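Local atomic coordinates of carbonic anhydrase (Porphyridium purpureum, PDB entry 1DDZ), a protein that probably catalyses the reversible hydration of carbon dioxide to hydrogencarbonate and a proton as a zinc-dependent beta-class carbonic anhydrase. Residues A116-K121 with S397-I402; A391-D396 with N404-I409; E44-E49 with N336-L341. One frame throughout, in Å; residues are numbered along the deposited sequence.

Overall arrangement
Contacts 1 and 2 are neighbours: their centres lie 11 Å apart, and the Tyr119 ring of contact 1 meets contact 2 where CE2 packs on Ala392 CB at 3.7 Å. Both also reach the second subunit. Contact 3 stands apart, with its nearest atoms about 18 Å from those of either. Contacts 1 and 3 join residues some 280 positions apart in sequence, bringing early parts of the chain onto the half whose zinc, one of two, is held by Cys328, Asp330, His384 and Cys387. Measured from side chain to a bound zinc, Leu406 of contact 2 is about 9 Å away, Ile402 of contact 1 about 10 Å and Ile338 of contact 3 about 12 Å.

Contact 1: residues A116-K121 with S397-I402; sequences AVQYLK and SRLGLI
Ser397 and Tyr119 bring their hydroxyls near each other without bonding, though the exact fit of the serine against the tyrosine is doubtful. Both turn instead to the carboxylate of Asp403, Tyr119 at OD1 and Ser397 at OD2; OD2 also accepts a hydrogen bond from Leu399 N. Two residues on, Leu399 and Tyr119 run alongside each other, heading opposite ways. The leucine touches with CD1 alone, 3.6 Å from Tyr119 CE1, oblique to the ring, and 3.6 Å from CB of Gln118, the residue before the tyrosine. Ile402 closes the segment: with CG1 anti to the backbone N (chi1 -178°), its CG2 branch is directed at the ring edge, where it meets Tyr119 CE1 at 3.6 Å. Replacing the tyrosine by an alanine would probably leave Asp403 OD1 without this hydroxyl and open a gap beside the leucine and isoleucine methyls. The contact joins the end of helix 107-119, from one carbonic anhydrase half, to the loop between helices 388-392 and 402-405 of the other; Gln118 also leans on helix 195-202, while Ala116 and Leu120 pack against Phe93 of strand 92-97.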
ATOM      1  N   ALA A 116     -13.767  -2.781 -11.526  1.00 15.26           N
ATOM      2  CA  ALA A 116     -13.951  -2.804 -12.976  1.00 13.87           C
ATOM      3  C   ALA A 116     -14.249  -4.213 -13.499  1.00 17.27           C
ATOM      4  O   ALA A 116     -15.162  -4.407 -14.307  1.00 15.91           O
ATOM      5  CB  ALA A 116     -12.699  -2.243 -13.684  1.00 13.84           C
ATOM      6  N   VAL A 117     -13.501  -5.202 -13.022  1.00 19.66           N
ATOM      7  CA  VAL A 117     -13.678  -6.585 -13.472  1.00 17.60           C
ATOM      8  C   VAL A 117     -14.874  -7.342 -12.876  1.00 18.80           C
ATOM      9  O   VAL A 117     -15.633  -7.971 -13.610  1.00 19.94           O
ATOM     10  CB  VAL A 117     -12.365  -7.398 -13.263  1.00 17.50           C
ATOM     11  CG1 VAL A 117     -12.565  -8.868 -13.659  1.00 11.64           C
ATOM     12  CG2 VAL A 117     -11.217  -6.760 -14.087  1.00 14.46           C
ATOM     13  N   GLN A 118     -15.030  -7.308 -11.561  1.00 20.33           N
ATOM     14  CA  GLN A 118     -16.132  -8.013 -10.917  1.00 22.04           C
ATOM     15  C   GLN A 118     -17.426  -7.214 -10.845  1.00 23.05           C
ATOM     16  O   GLN A 118     -18.492  -7.762 -11.064  1.00 23.58           O
ATOM     17  CB  GLN A 118     -15.758  -8.485  -9.506  1.00 21.67           C
ATOM     18  CG  GLN A 118     -15.097  -9.866  -9.399  1.00 26.99           C
ATOM     19  CD  GLN A 118     -13.593  -9.754  -9.211  1.00 34.06           C
ATOM     20  OE1 GLN A 118     -12.977  -8.813  -9.706  1.00 43.59           O
ATOM     21  NE2 GLN A 118     -13.004 -10.668  -8.453  1.00 29.92           N
ATOM     22  N   TYR A 119     -17.360  -5.944 -10.467  1.00 22.51           N
ATOM     23  CA  TYR A 119     -18.583  -5.164 -10.386  1.00 21.62           C
ATOM     24  C   TYR A 119     -19.058  -4.754 -11.785  1.00 23.05           C
ATOM     25  O   TYR A 119     -20.149  -5.107 -12.204  1.00 27.36           O
ATOM     26  CB  TYR A 119     -18.388  -3.917  -9.515  1.00 20.82           C
ATOM     27  CG  TYR A 119     -18.511  -4.119  -8.004  1.00 23.06           C
ATOM     28  CD1 TYR A 119     -17.442  -4.592  -7.240  1.00 25.13           C
ATOM     29  CD2 TYR A 119     -19.709  -3.833  -7.335  1.00 24.45           C
ATOM     30  CE1 TYR A 119     -17.564  -4.784  -5.839  1.00 20.48           C
ATOM     31  CE2 TYR A 119     -19.847  -4.025  -5.917  1.00 23.38           C
ATOM     32  CZ  TYR A 119     -18.761  -4.512  -5.177  1.00 22.16           C
ATOM     33  OH  TYR A 119     -18.808  -4.847  -3.820  1.00 19.57           O
ATOM     34  N   LEU A 120     -18.212  -4.053 -12.532  1.00 25.25           N
ATOM     35  CA  LEU A 120     -18.587  -3.569 -13.860  1.00 20.50           C
ATOM     36  C   LEU A 120     -18.513  -4.567 -15.011  1.00 20.05           C
ATOM     37  O   LEU A 120     -19.082  -4.331 -16.071  1.00 19.62           O
ATOM     38  CB  LEU A 120     -17.783  -2.312 -14.207  1.00 18.83           C
ATOM     39  CG  LEU A 120     -17.930  -1.177 -13.189  1.00 21.83           C
ATOM     40  CD1 LEU A 120     -17.180   0.054 -13.635  1.00 12.29           C
ATOM     41  CD2 LEU A 120     -19.406  -0.852 -13.026  1.00 21.24           C
ATOM     42  N   LYS A 121     -17.833  -5.688 -14.816  1.00 21.04           N
ATOM     43  CA  LYS A 121     -17.709  -6.660 -15.896  1.00 18.87           C
ATOM     44  C   LYS A 121     -17.100  -5.992 -17.130  1.00 18.46           C
ATOM     45  O   LYS A 121     -17.569  -6.150 -18.250  1.00 18.96           O
ATOM     46  CB  LYS A 121     -19.064  -7.296 -16.210  1.00 23.14           C
ATOM     47  CG  LYS A 121     -19.642  -8.093 -15.043  1.00 25.73           C
ATOM     48  CD  LYS A 121     -18.613  -9.093 -14.600  1.00 35.38           C
ATOM     49  CE  LYS A 121     -19.071  -9.925 -13.424  1.00 41.42           C
ATOM     50  NZ  LYS A 121     -18.005 -10.935 -13.101  1.00 45.16           N
ATOM     51  N   SER A 397     -21.016  -7.423  -0.551  1.00 25.41           N
ATOM     52  CA  SER A 397     -19.965  -8.094  -1.326  1.00 27.27           C
ATOM     53  C   SER A 397     -18.708  -8.412  -0.507  1.00 23.48           C
ATOM     54  O   SER A 397     -18.258  -7.608   0.299  1.00 24.65           O
ATOM     55  CB  SER A 397     -19.624  -7.245  -2.562  1.00 22.54           C
ATOM     56  OG  SER A 397     -18.662  -7.870  -3.387  1.00 32.99           O
ATOM     57  N   ARG A 398     -18.107  -9.573  -0.726  1.00 26.06           N
ATOM     58  CA  ARG A 398     -16.907  -9.933   0.047  1.00 25.82           C
ATOM     59  C   ARG A 398     -15.591 -10.001  -0.754  1.00 25.31           C
ATOM     60  O   ARG A 398     -14.712 -10.799  -0.442  1.00 28.70           O
ATOM     61  CB  ARG A 398     -17.145 -11.249   0.787  1.00 25.37           C
ATOM     62  CG  ARG A 398     -18.323 -11.212   1.728  1.00 23.06           C
ATOM     63  CD  ARG A 398     -18.034 -10.348   2.928  1.00 29.48           C
ATOM     64  NE  ARG A 398     -19.203 -10.207   3.788  1.00 30.96           N
ATOM     65  CZ  ARG A 398     -19.777 -11.214   4.438  1.00 36.20           C
ATOM     66  NH1 ARG A 398     -19.282 -12.444   4.336  1.00 39.17           N
ATOM     67  NH2 ARG A 398     -20.859 -10.993   5.183  1.00 39.31           N
ATOM     68  N   LEU A 399     -15.484  -9.194  -1.803  1.00 21.01           N
ATOM     69  CA  LEU A 399     -14.294  -9.158  -2.637  1.00 19.48           C
ATOM     70  C   LEU A 399     -13.098  -8.594  -1.869  1.00 21.06           C
ATOM     71  O   LEU A 399     -13.090  -7.425  -1.450  1.00 22.72           O
ATOM     72  CB  LEU A 399     -14.563  -8.358  -3.917  1.00 18.12           C
ATOM     73  CG  LEU A 399     -15.758  -8.893  -4.715  1.00 20.71           C
ATOM     74  CD1 LEU A 399     -16.049  -8.061  -5.967  1.00 19.08           C
ATOM     75  CD2 LEU A 399     -15.510 -10.348  -5.049  1.00 15.43           C
ATOM     76  N   GLY A 400     -12.070  -9.432  -1.752  1.00 21.87           N
ATOM     77  CA  GLY A 400     -10.859  -9.118  -1.015  1.00 15.88           C
ATOM     78  C   GLY A 400     -10.191  -7.780  -1.204  1.00 14.45           C
ATOM     79  O   GLY A 400      -9.655  -7.223  -0.248  1.00 16.92           O
ATOM     80  N   LEU A 401     -10.204  -7.238  -2.410  1.00 13.23           N
ATOM     81  CA  LEU A 401      -9.538  -5.966  -2.600  1.00 16.11           C
ATOM     82  C   LEU A 401     -10.472  -4.766  -2.595  1.00 15.91           C
ATOM     83  O   LEU A 401     -10.265  -3.824  -1.832  1.00 19.03           O
ATOM     84  CB  LEU A 401      -8.649  -6.020  -3.852  1.00 11.27           C
ATOM     85  CG  LEU A 401      -7.725  -7.229  -3.634  1.00 16.66           C
ATOM     86  CD1 LEU A 401      -7.707  -8.138  -4.819  1.00 15.40           C
ATOM     87  CD2 LEU A 401      -6.349  -6.828  -3.219  1.00 15.68           C
ATOM     88  N   ILE A 402     -11.531  -4.821  -3.392  1.00 14.07           N
ATOM     89  CA  ILE A 402     -12.444  -3.706  -3.467  1.00 12.34           C
ATOM     90  C   ILE A 402     -13.253  -3.517  -2.190  1.00 12.94           C
ATOM     91  O   ILE A 402     -13.344  -2.400  -1.685  1.00 16.19           O
ATOM     92  CB  ILE A 402     -13.363  -3.800  -4.706  1.00 12.51           C
ATOM     93  CG1 ILE A 402     -14.272  -2.581  -4.779  1.00  7.89           C
ATOM     94  CG2 ILE A 402     -14.193  -5.079  -4.695  1.00  8.30           C
ATOM     95  CD1 ILE A 402     -13.562  -1.307  -4.970  1.00  7.00           C
TER

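Contact 2: residues A391-D396 with N404-I409; sequences AAALGD and NWLRHI
Ala393 and Leu406 bring the two backbones to 5.2 Å between their CA atoms, at a point where helix 388-392 has run into a type I beta turn from Ala392 to Gly395, closed by Gly395 N to Ala392 O at 3.0 Å. The turn comes a few residues after the zinc ligand Cys387 in this beta-class carbonic anhydrase half. The contact packs the end of helix 388-392 on helices 402-405 and 407-414. Across it the packing is apolar. Ala393 points its CB into the angle between Leu406 and Ile409, one helical turn apart. On one flank it meets Leu406 CB; on the other, Ile409 CG2 presses on Ala393 CB at 3.5 Å, a snug fit for two methyl groups. Ile409 offers that branch because its CG1 lies anti to the carbonyl carbon (chi1 -79°), which sets CG2 anti to the backbone N. Leu406 reaches further with CD1, touching Ala392 CB at 3.8 Å. At the polar margin a water lies 2.6 Å from Ala393 O, is also placed to bond Gly395 O, and accepts a weak bond from Arg407 NH1. The arginine is gripped more firmly by the second subunit, NE giving a hydrogen bond to Ala447 O and NH2 a salt bridge to Asp486 there. Ile409 and Leu394 both rest on Leu433 of helix 426-447, and His408 stacks edge-to-face with His358 of the second subunit. That imidazole is also tied back to the preceding helix: ND1 donates to Trp405 O at 3.3 Å, with the acceptor close to the ring plane and an N-H...O angle of 148°.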
ATOM      1  N   ALA A 391     -22.129   3.478  -3.295  1.00 11.20           N
ATOM      2  CA  ALA A 391     -23.297   2.599  -3.220  1.00  7.57           C
ATOM      3  C   ALA A 391     -22.806   1.205  -2.906  1.00 11.36           C
ATOM      4  O   ALA A 391     -23.381   0.507  -2.076  1.00 14.83           O
ATOM      5  CB  ALA A 391     -24.024   2.583  -4.538  1.00  9.13           C
ATOM      6  N   ALA A 392     -21.706   0.813  -3.546  1.00 13.89           N
ATOM      7  CA  ALA A 392     -21.137  -0.506  -3.330  1.00 13.34           C
ATOM      8  C   ALA A 392     -20.698  -0.690  -1.881  1.00 13.66           C
ATOM      9  O   ALA A 392     -20.832  -1.770  -1.327  1.00 15.31           O
ATOM     10  CB  ALA A 392     -19.956  -0.739  -4.298  1.00 13.42           C
ATOM     11  N   ALA A 393     -20.217   0.386  -1.260  1.00 16.97           N
ATOM     12  CA  ALA A 393     -19.739   0.341   0.120  1.00 16.20           C
ATOM     13  C   ALA A 393     -20.807  -0.075   1.125  1.00 20.27           C
ATOM     14  O   ALA A 393     -20.494  -0.478   2.241  1.00 21.58           O
ATOM     15  CB  ALA A 393     -19.166   1.680   0.508  1.00 13.58           C
ATOM     16  N   LEU A 394     -22.075   0.084   0.755  1.00 21.20           N
ATOM     17  CA  LEU A 394     -23.171  -0.273   1.657  1.00 22.44           C
ATOM     18  C   LEU A 394     -23.688  -1.698   1.418  1.00 23.90           C
ATOM     19  O   LEU A 394     -24.523  -2.177   2.162  1.00 25.81           O
ATOM     20  CB  LEU A 394     -24.309   0.736   1.508  1.00 21.21           C
ATOM     21  CG  LEU A 394     -23.869   2.204   1.434  1.00 24.20           C
ATOM     22  CD1 LEU A 394     -25.017   3.123   1.049  1.00 20.57           C
ATOM     23  CD2 LEU A 394     -23.265   2.628   2.749  1.00 24.84           C
ATOM     24  N   GLY A 395     -23.166  -2.370   0.393  1.00 24.97           N
ATOM     25  CA  GLY A 395     -23.605  -3.716   0.060  1.00 24.40           C
ATOM     26  C   GLY A 395     -22.990  -4.838   0.873  1.00 28.59           C
ATOM     27  O   GLY A 395     -22.260  -4.608   1.818  1.00 30.56           O
ATOM     28  N   ASP A 396     -23.245  -6.072   0.455  1.00 29.48           N
ATOM     29  CA  ASP A 396     -22.752  -7.238   1.177  1.00 31.45           C
ATOM     30  C   ASP A 396     -21.628  -8.023   0.459  1.00 29.51           C
ATOM     31  O   ASP A 396     -21.305  -9.153   0.844  1.00 29.98           O
ATOM     32  CB  ASP A 396     -23.935  -8.178   1.476  1.00 38.02           C
ATOM     33  CG  ASP A 396     -25.133  -7.454   2.128  1.00 49.26           C
ATOM     34  OD1 ASP A 396     -24.924  -6.492   2.900  1.00 52.50           O
ATOM     35  OD2 ASP A 396     -26.296  -7.855   1.882  1.00 52.94           O
ATOM     36  N   ASN A 404     -12.502  -4.305   0.989  1.00 15.17           N
ATOM     37  CA  ASN A 404     -11.740  -3.860   2.166  1.00 14.56           C
ATOM     38  C   ASN A 404     -11.391  -2.379   1.983  1.00  9.70           C
ATOM     39  O   ASN A 404     -11.431  -1.576   2.919  1.00 12.22           O
ATOM     40  CB  ASN A 404     -10.529  -4.749   2.408  1.00 15.74           C
ATOM     41  CG  ASN A 404     -10.938  -6.088   2.955  1.00 15.17           C
ATOM     42  OD1 ASN A 404     -11.738  -6.159   3.885  1.00 23.57           O
ATOM     43  ND2 ASN A 404     -10.484  -7.169   2.314  1.00 22.12           N
ATOM     44  N   TRP A 405     -11.108  -2.001   0.746  1.00 10.76           N
ATOM     45  CA  TRP A 405     -10.877  -0.596   0.403  1.00 12.63           C
ATOM     46  C   TRP A 405     -12.157   0.249   0.794  1.00 12.51           C
ATOM     47  O   TRP A 405     -12.054   1.280   1.460  1.00  7.52           O
ATOM     48  CB  TRP A 405     -10.609  -0.513  -1.105  1.00  7.00           C
ATOM     49  CG  TRP A 405     -10.614   0.863  -1.719  1.00  7.00           C
ATOM     50  CD1 TRP A 405     -11.661   1.472  -2.346  1.00  8.84           C
ATOM     51  CD2 TRP A 405      -9.504   1.771  -1.820  1.00  7.97           C
ATOM     52  NE1 TRP A 405     -11.273   2.703  -2.828  1.00  8.86           N
ATOM     53  CE2 TRP A 405      -9.957   2.908  -2.523  1.00  7.00           C
ATOM     54  CE3 TRP A 405      -8.176   1.734  -1.393  1.00  7.00           C
ATOM     55  CZ2 TRP A 405      -9.126   3.989  -2.810  1.00  7.00           C
ATOM     56  CZ3 TRP A 405      -7.354   2.812  -1.683  1.00  7.00           C
ATOM     57  CH2 TRP A 405      -7.831   3.920  -2.383  1.00  7.00           C
ATOM     58  N   LEU A 406     -13.343  -0.231   0.409  1.00 13.21           N
ATOM     59  CA  LEU A 406     -14.609   0.458   0.680  1.00 14.95           C
ATOM     60  C   LEU A 406     -15.008   0.583   2.148  1.00 14.27           C
ATOM     61  O   LEU A 406     -15.842   1.436   2.497  1.00 12.31           O
ATOM     62  CB  LEU A 406     -15.759  -0.169  -0.134  1.00 11.90           C
ATOM     63  CG  LEU A 406     -15.648  -0.023  -1.660  1.00  8.97           C
ATOM     64  CD1 LEU A 406     -16.713  -0.822  -2.389  1.00 11.89           C
ATOM     65  CD2 LEU A 406     -15.745   1.412  -2.036  1.00  7.00           C
ATOM     66  N   ARG A 407     -14.375  -0.203   3.020  1.00 15.99           N
ATOM     67  CA  ARG A 407     -14.667  -0.142   4.453  1.00  9.86           C
ATOM     68  C   ARG A 407     -14.458   1.263   5.011  1.00 11.50           C
ATOM     69  O   ARG A 407     -15.028   1.633   6.035  1.00 14.93           O
ATOM     70  CB  ARG A 407     -13.849  -1.162   5.234  1.00  8.58           C
ATOM     71  CG  ARG A 407     -14.439  -2.544   5.226  1.00 11.44           C
ATOM     72  CD  ARG A 407     -15.849  -2.450   5.711  1.00 21.94           C
ATOM     73  NE  ARG A 407     -16.439  -3.733   6.038  1.00 28.62           N
ATOM     74  CZ  ARG A 407     -17.556  -4.211   5.490  1.00 33.70           C
ATOM     75  NH1 ARG A 407     -18.208  -3.517   4.559  1.00 25.58           N
ATOM     76  NH2 ARG A 407     -18.053  -5.370   5.929  1.00 35.63           N
ATOM     77  N   HIS A 408     -13.668   2.063   4.307  1.00  9.22           N
ATOM     78  CA  HIS A 408     -13.425   3.424   4.716  1.00 12.14           C
ATOM     79  C   HIS A 408     -14.697   4.278   4.596  1.00 14.75           C
ATOM     80  O   HIS A 408     -14.919   5.198   5.404  1.00 11.15           O
ATOM     81  CB  HIS A 408     -12.290   4.020   3.892  1.00 14.29           C
ATOM     82  CG  HIS A 408     -10.933   3.609   4.369  1.00 16.38           C
ATOM     83  ND1 HIS A 408     -10.156   2.688   3.701  1.00 17.34           N
ATOM     84  CD2 HIS A 408     -10.245   3.943   5.485  1.00 13.79           C
ATOM     85  CE1 HIS A 408      -9.053   2.465   4.395  1.00 16.44           C
ATOM     86  NE2 HIS A 408      -9.085   3.214   5.482  1.00 18.61           N
ATOM     87  N   ILE A 409     -15.530   3.962   3.601  1.00 12.84           N
ATOM     88  CA  ILE A 409     -16.788   4.685   3.409  1.00 17.14           C
ATOM     89  C   ILE A 409     -17.756   4.258   4.506  1.00 14.20           C
ATOM     90  O   ILE A 409     -18.576   5.044   4.955  1.00 17.43           O
ATOM     91  CB  ILE A 409     -17.391   4.449   2.025  1.00 17.85           C
ATOM     92  CG1 ILE A 409     -16.672   5.311   1.000  1.00 15.91           C
ATOM     93  CG2 ILE A 409     -18.860   4.815   2.012  1.00 23.98           C
ATOM     94  CD1 ILE A 409     -15.975   4.513  -0.026  1.00 19.23           C
TER
HETATM   95  O   HOH W   1     -21.056  -2.540   3.711  1.00 31.25           O

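Contact 3: residues E44-E49 with N336-L341; sequences EAWRQE and NQIINL
The backbones of Trp46 and Asn340 come within 5.5 Å, CA to CA, where a middle turn of helix 38-53 lies against the C-terminal end of helix 335-338. Trp46 carries most of the contact. Its CG stands anti to the backbone N (chi1 167°), which lays the indole over the last peptide of that helix. One face covers both Gln337 O, 3.4 Å above the plane, and Ile338 CA, which makes a CH-pi contact 4.1 Å from the centroid of the six-membered ring and only 12° off its normal. At the rim, Trp46 CZ3 touches Ile338 CG1 at 3.9 Å. The helix end beneath the indole is a Schellman motif: Asn340, with positive phi, is the C-prime residue, Leu341 N returns to Asn336 O, and Asn340 N bonds Gln337 O. Asn336 reinforces it from its side chain, ND2 giving Leu341 O a straight 2.7 Å bond in the amide plane. The turn also brings the Asn340 amide against the first helix, its plane 50° from that of the indole; OD1 lies 3.5 Å from Trp46 CB, while ND2 approaches the methyl of Ala45. Asn43, one turn back on helix 38-53, bonds Ile338 O through its ND2, and Phe58 and Trp46 meet edge-to-face.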
ATOM      1  N   GLU A  44     -19.992  26.866 -14.391  1.00 20.48           N
ATOM      2  CA  GLU A  44     -21.258  27.384 -14.862  1.00 22.84           C
ATOM      3  C   GLU A  44     -21.152  27.807 -16.322  1.00 27.48           C
ATOM      4  O   GLU A  44     -21.993  27.438 -17.150  1.00 30.82           O
ATOM      5  CB  GLU A  44     -21.704  28.545 -13.981  1.00 24.67           C
ATOM      6  CG  GLU A  44     -23.094  29.085 -14.306  1.00 29.50           C
ATOM      7  CD  GLU A  44     -24.207  28.050 -14.176  1.00 29.02           C
ATOM      8  OE1 GLU A  44     -25.348  28.374 -14.561  1.00 35.22           O
ATOM      9  OE2 GLU A  44     -23.961  26.922 -13.696  1.00 31.09           O
ATOM     10  N   ALA A  45     -20.119  28.578 -16.649  1.00 28.27           N
ATOM     11  CA  ALA A  45     -19.895  29.006 -18.029  1.00 25.52           C
ATOM     12  C   ALA A  45     -19.922  27.777 -18.960  1.00 26.71           C
ATOM     13  O   ALA A  45     -20.549  27.789 -20.019  1.00 29.40           O
ATOM     14  CB  ALA A  45     -18.561  29.715 -18.140  1.00 23.05           C
ATOM     15  N   TRP A  46     -19.273  26.706 -18.521  1.00 27.33           N
ATOM     16  CA  TRP A  46     -19.209  25.461 -19.272  1.00 23.96           C
ATOM     17  C   TRP A  46     -20.601  24.873 -19.478  1.00 27.15           C
ATOM     18  O   TRP A  46     -20.964  24.526 -20.603  1.00 29.36           O
ATOM     19  CB  TRP A  46     -18.314  24.459 -18.539  1.00 18.59           C
ATOM     20  CG  TRP A  46     -18.418  23.064 -19.058  1.00 14.30           C
ATOM     21  CD1 TRP A  46     -17.951  22.603 -20.245  1.00 14.60           C
ATOM     22  CD2 TRP A  46     -19.016  21.941 -18.394  1.00 15.19           C
ATOM     23  NE1 TRP A  46     -18.215  21.258 -20.368  1.00 16.49           N
ATOM     24  CE2 TRP A  46     -18.867  20.825 -19.242  1.00 16.33           C
ATOM     25  CE3 TRP A  46     -19.665  21.766 -17.160  1.00 15.25           C
ATOM     26  CZ2 TRP A  46     -19.335  19.552 -18.901  1.00 16.79           C
ATOM     27  CZ3 TRP A  46     -20.131  20.504 -16.825  1.00 11.27           C
ATOM     28  CH2 TRP A  46     -19.965  19.416 -17.689  1.00 13.74           C
ATOM     29  N   ARG A  47     -21.372  24.745 -18.395  1.00 28.96           N
ATOM     30  CA  ARG A  47     -22.728  24.201 -18.472  1.00 28.70           C
ATOM     31  C   ARG A  47     -23.554  24.992 -19.469  1.00 29.11           C
ATOM     32  O   ARG A  47     -24.270  24.415 -20.284  1.00 28.98           O
ATOM     33  CB  ARG A  47     -23.431  24.275 -17.121  1.00 28.16           C
ATOM     34  CG  ARG A  47     -22.752  23.546 -16.004  1.00 29.77           C
ATOM     35  CD  ARG A  47     -23.512  23.772 -14.726  1.00 29.91           C
ATOM     36  NE  ARG A  47     -24.842  23.185 -14.825  1.00 36.40           N
ATOM     37  CZ  ARG A  47     -25.983  23.866 -14.896  1.00 35.28           C
ATOM     38  NH1 ARG A  47     -25.983  25.191 -14.876  1.00 34.45           N
ATOM     39  NH2 ARG A  47     -27.130  23.208 -15.005  1.00 36.31           N
ATOM     40  N   GLN A  48     -23.449  26.315 -19.398  1.00 30.13           N
ATOM     41  CA  GLN A  48     -24.192  27.177 -20.295  1.00 30.38           C
ATOM     42  C   GLN A  48     -23.805  26.932 -21.730  1.00 31.73           C
ATOM     43  O   GLN A  48     -24.657  26.669 -22.559  1.00 33.44           O
ATOM     44  CB  GLN A  48     -24.002  28.648 -19.928  1.00 30.40           C
ATOM     45  CG  GLN A  48     -24.833  29.063 -18.726  1.00 33.15           C
ATOM     46  CD  GLN A  48     -26.219  28.422 -18.718  1.00 34.70           C
ATOM     47  OE1 GLN A  48     -26.584  27.711 -17.779  1.00 36.26           O
ATOM     48  NE2 GLN A  48     -26.977  28.639 -19.775  1.00 36.28           N
ATOM     49  N   GLU A  49     -22.511  26.971 -22.017  1.00 33.72           N
ATOM     50  CA  GLU A  49     -22.035  26.734 -23.366  1.00 34.68           C
ATOM     51  C   GLU A  49     -22.478  25.362 -23.872  1.00 33.07           C
ATOM     52  O   GLU A  49     -22.882  25.223 -25.024  1.00 34.86           O
ATOM     53  CB  GLU A  49     -20.514  26.875 -23.434  1.00 39.80           C
ATOM     54  CG  GLU A  49     -19.940  26.824 -24.855  1.00 48.85           C
ATOM     55  CD  GLU A  49     -20.694  27.725 -25.840  1.00 55.60           C
ATOM     56  OE1 GLU A  49     -21.422  27.182 -26.706  1.00 55.29           O
ATOM     57  OE2 GLU A  49     -20.566  28.972 -25.746  1.00 60.65           O
ATOM     58  N   ASN A 336     -10.793  18.673 -16.294  1.00 20.65           N
ATOM     59  CA  ASN A 336     -10.539  19.916 -17.005  1.00 19.76           C
ATOM     60  C   ASN A 336     -11.827  20.451 -17.625  1.00 20.86           C
ATOM     61  O   ASN A 336     -12.063  21.650 -17.598  1.00 20.97           O
ATOM     62  CB  ASN A 336      -9.463  19.721 -18.084  1.00 15.96           C
ATOM     63  CG  ASN A 336      -9.977  18.975 -19.300  1.00 16.91           C
ATOM     64  OD1 ASN A 336     -10.103  17.768 -19.279  1.00 17.25           O
ATOM     65  ND2 ASN A 336     -10.315  19.703 -20.350  1.00 19.20           N
ATOM     66  N   GLN A 337     -12.685  19.555 -18.110  1.00 17.77           N
ATOM     67  CA  GLN A 337     -13.939  19.954 -18.741  1.00 22.17           C
ATOM     68  C   GLN A 337     -14.938  20.587 -17.783  1.00 21.91           C
ATOM     69  O   GLN A 337     -15.436  21.685 -18.019  1.00 21.08           O
ATOM     70  CB  GLN A 337     -14.603  18.751 -19.417  1.00 22.96           C
ATOM     71  CG  GLN A 337     -14.188  18.524 -20.856  1.00 27.67           C
ATOM     72  CD  GLN A 337     -14.719  17.216 -21.417  1.00 30.03           C
ATOM     73  OE1 GLN A 337     -13.953  16.378 -21.874  1.00 36.51           O
ATOM     74  NE2 GLN A 337     -16.032  17.022 -21.354  1.00 33.98           N
ATOM     75  N   ILE A 338     -15.183  19.906 -16.669  1.00 22.96           N
ATOM     76  CA  ILE A 338     -16.152  20.379 -15.703  1.00 19.51           C
ATOM     77  C   ILE A 338     -15.851  21.773 -15.168  1.00 19.90           C
ATOM     78  O   ILE A 338     -16.772  22.528 -14.877  1.00 18.82           O
ATOM     79  CB  ILE A 338     -16.419  19.321 -14.601  1.00 20.33           C
ATOM     80  CG1 ILE A 338     -17.750  19.617 -13.916  1.00 16.30           C
ATOM     81  CG2 ILE A 338     -15.262  19.251 -13.613  1.00 17.20           C
ATOM     82  CD1 ILE A 338     -18.476  18.394 -13.436  1.00 12.78           C
ATOM     83  N   ILE A 339     -14.575  22.143 -15.114  1.00 20.10           N
ATOM     84  CA  ILE A 339     -14.209  23.468 -14.649  1.00 17.48           C
ATOM     85  C   ILE A 339     -13.744  24.370 -15.769  1.00 20.02           C
ATOM     86  O   ILE A 339     -13.054  25.360 -15.537  1.00 21.45           O
ATOM     87  CB  ILE A 339     -13.190  23.458 -13.497  1.00 17.10           C
ATOM     88  CG1 ILE A 339     -11.920  22.694 -13.887  1.00 15.50           C
ATOM     89  CG2 ILE A 339     -13.853  22.910 -12.244  1.00  9.71           C
ATOM     90  CD1 ILE A 339     -10.867  22.632 -12.762  1.00 11.48           C
ATOM     91  N   ASN A 340     -14.110  24.007 -16.991  1.00 20.85           N
ATOM     92  CA  ASN A 340     -13.816  24.825 -18.162  1.00 26.42           C
ATOM     93  C   ASN A 340     -12.342  25.182 -18.403  1.00 30.99           C
ATOM     94  O   ASN A 340     -12.020  26.345 -18.682  1.00 32.59           O
ATOM     95  CB  ASN A 340     -14.629  26.117 -18.045  1.00 26.95           C
ATOM     96  CG  ASN A 340     -15.152  26.610 -19.376  1.00 31.07           C
ATOM     97  OD1 ASN A 340     -15.590  25.823 -20.218  1.00 31.98           O
ATOM     98  ND2 ASN A 340     -15.173  27.931 -19.547  1.00 33.33           N
ATOM     99  N   LEU A 341     -11.459  24.187 -18.345  1.00 31.74           N
ATOM    100  CA  LEU A 341     -10.025  24.401 -18.550  1.00 30.98           C
ATOM    101  C   LEU A 341      -9.510  23.465 -19.616  1.00 30.97           C
ATOM    102  O   LEU A 341      -9.976  22.343 -19.751  1.00 31.37           O
ATOM    103  CB  LEU A 341      -9.213  24.117 -17.282  1.00 27.87           C
ATOM    104  CG  LEU A 341      -9.301  25.008 -16.050  1.00 29.19           C
ATOM    105  CD1 LEU A 341      -8.247  24.553 -15.055  1.00 27.67           C
ATOM    106  CD2 LEU A 341      -9.085  26.461 -16.422  1.00 28.64           C
TER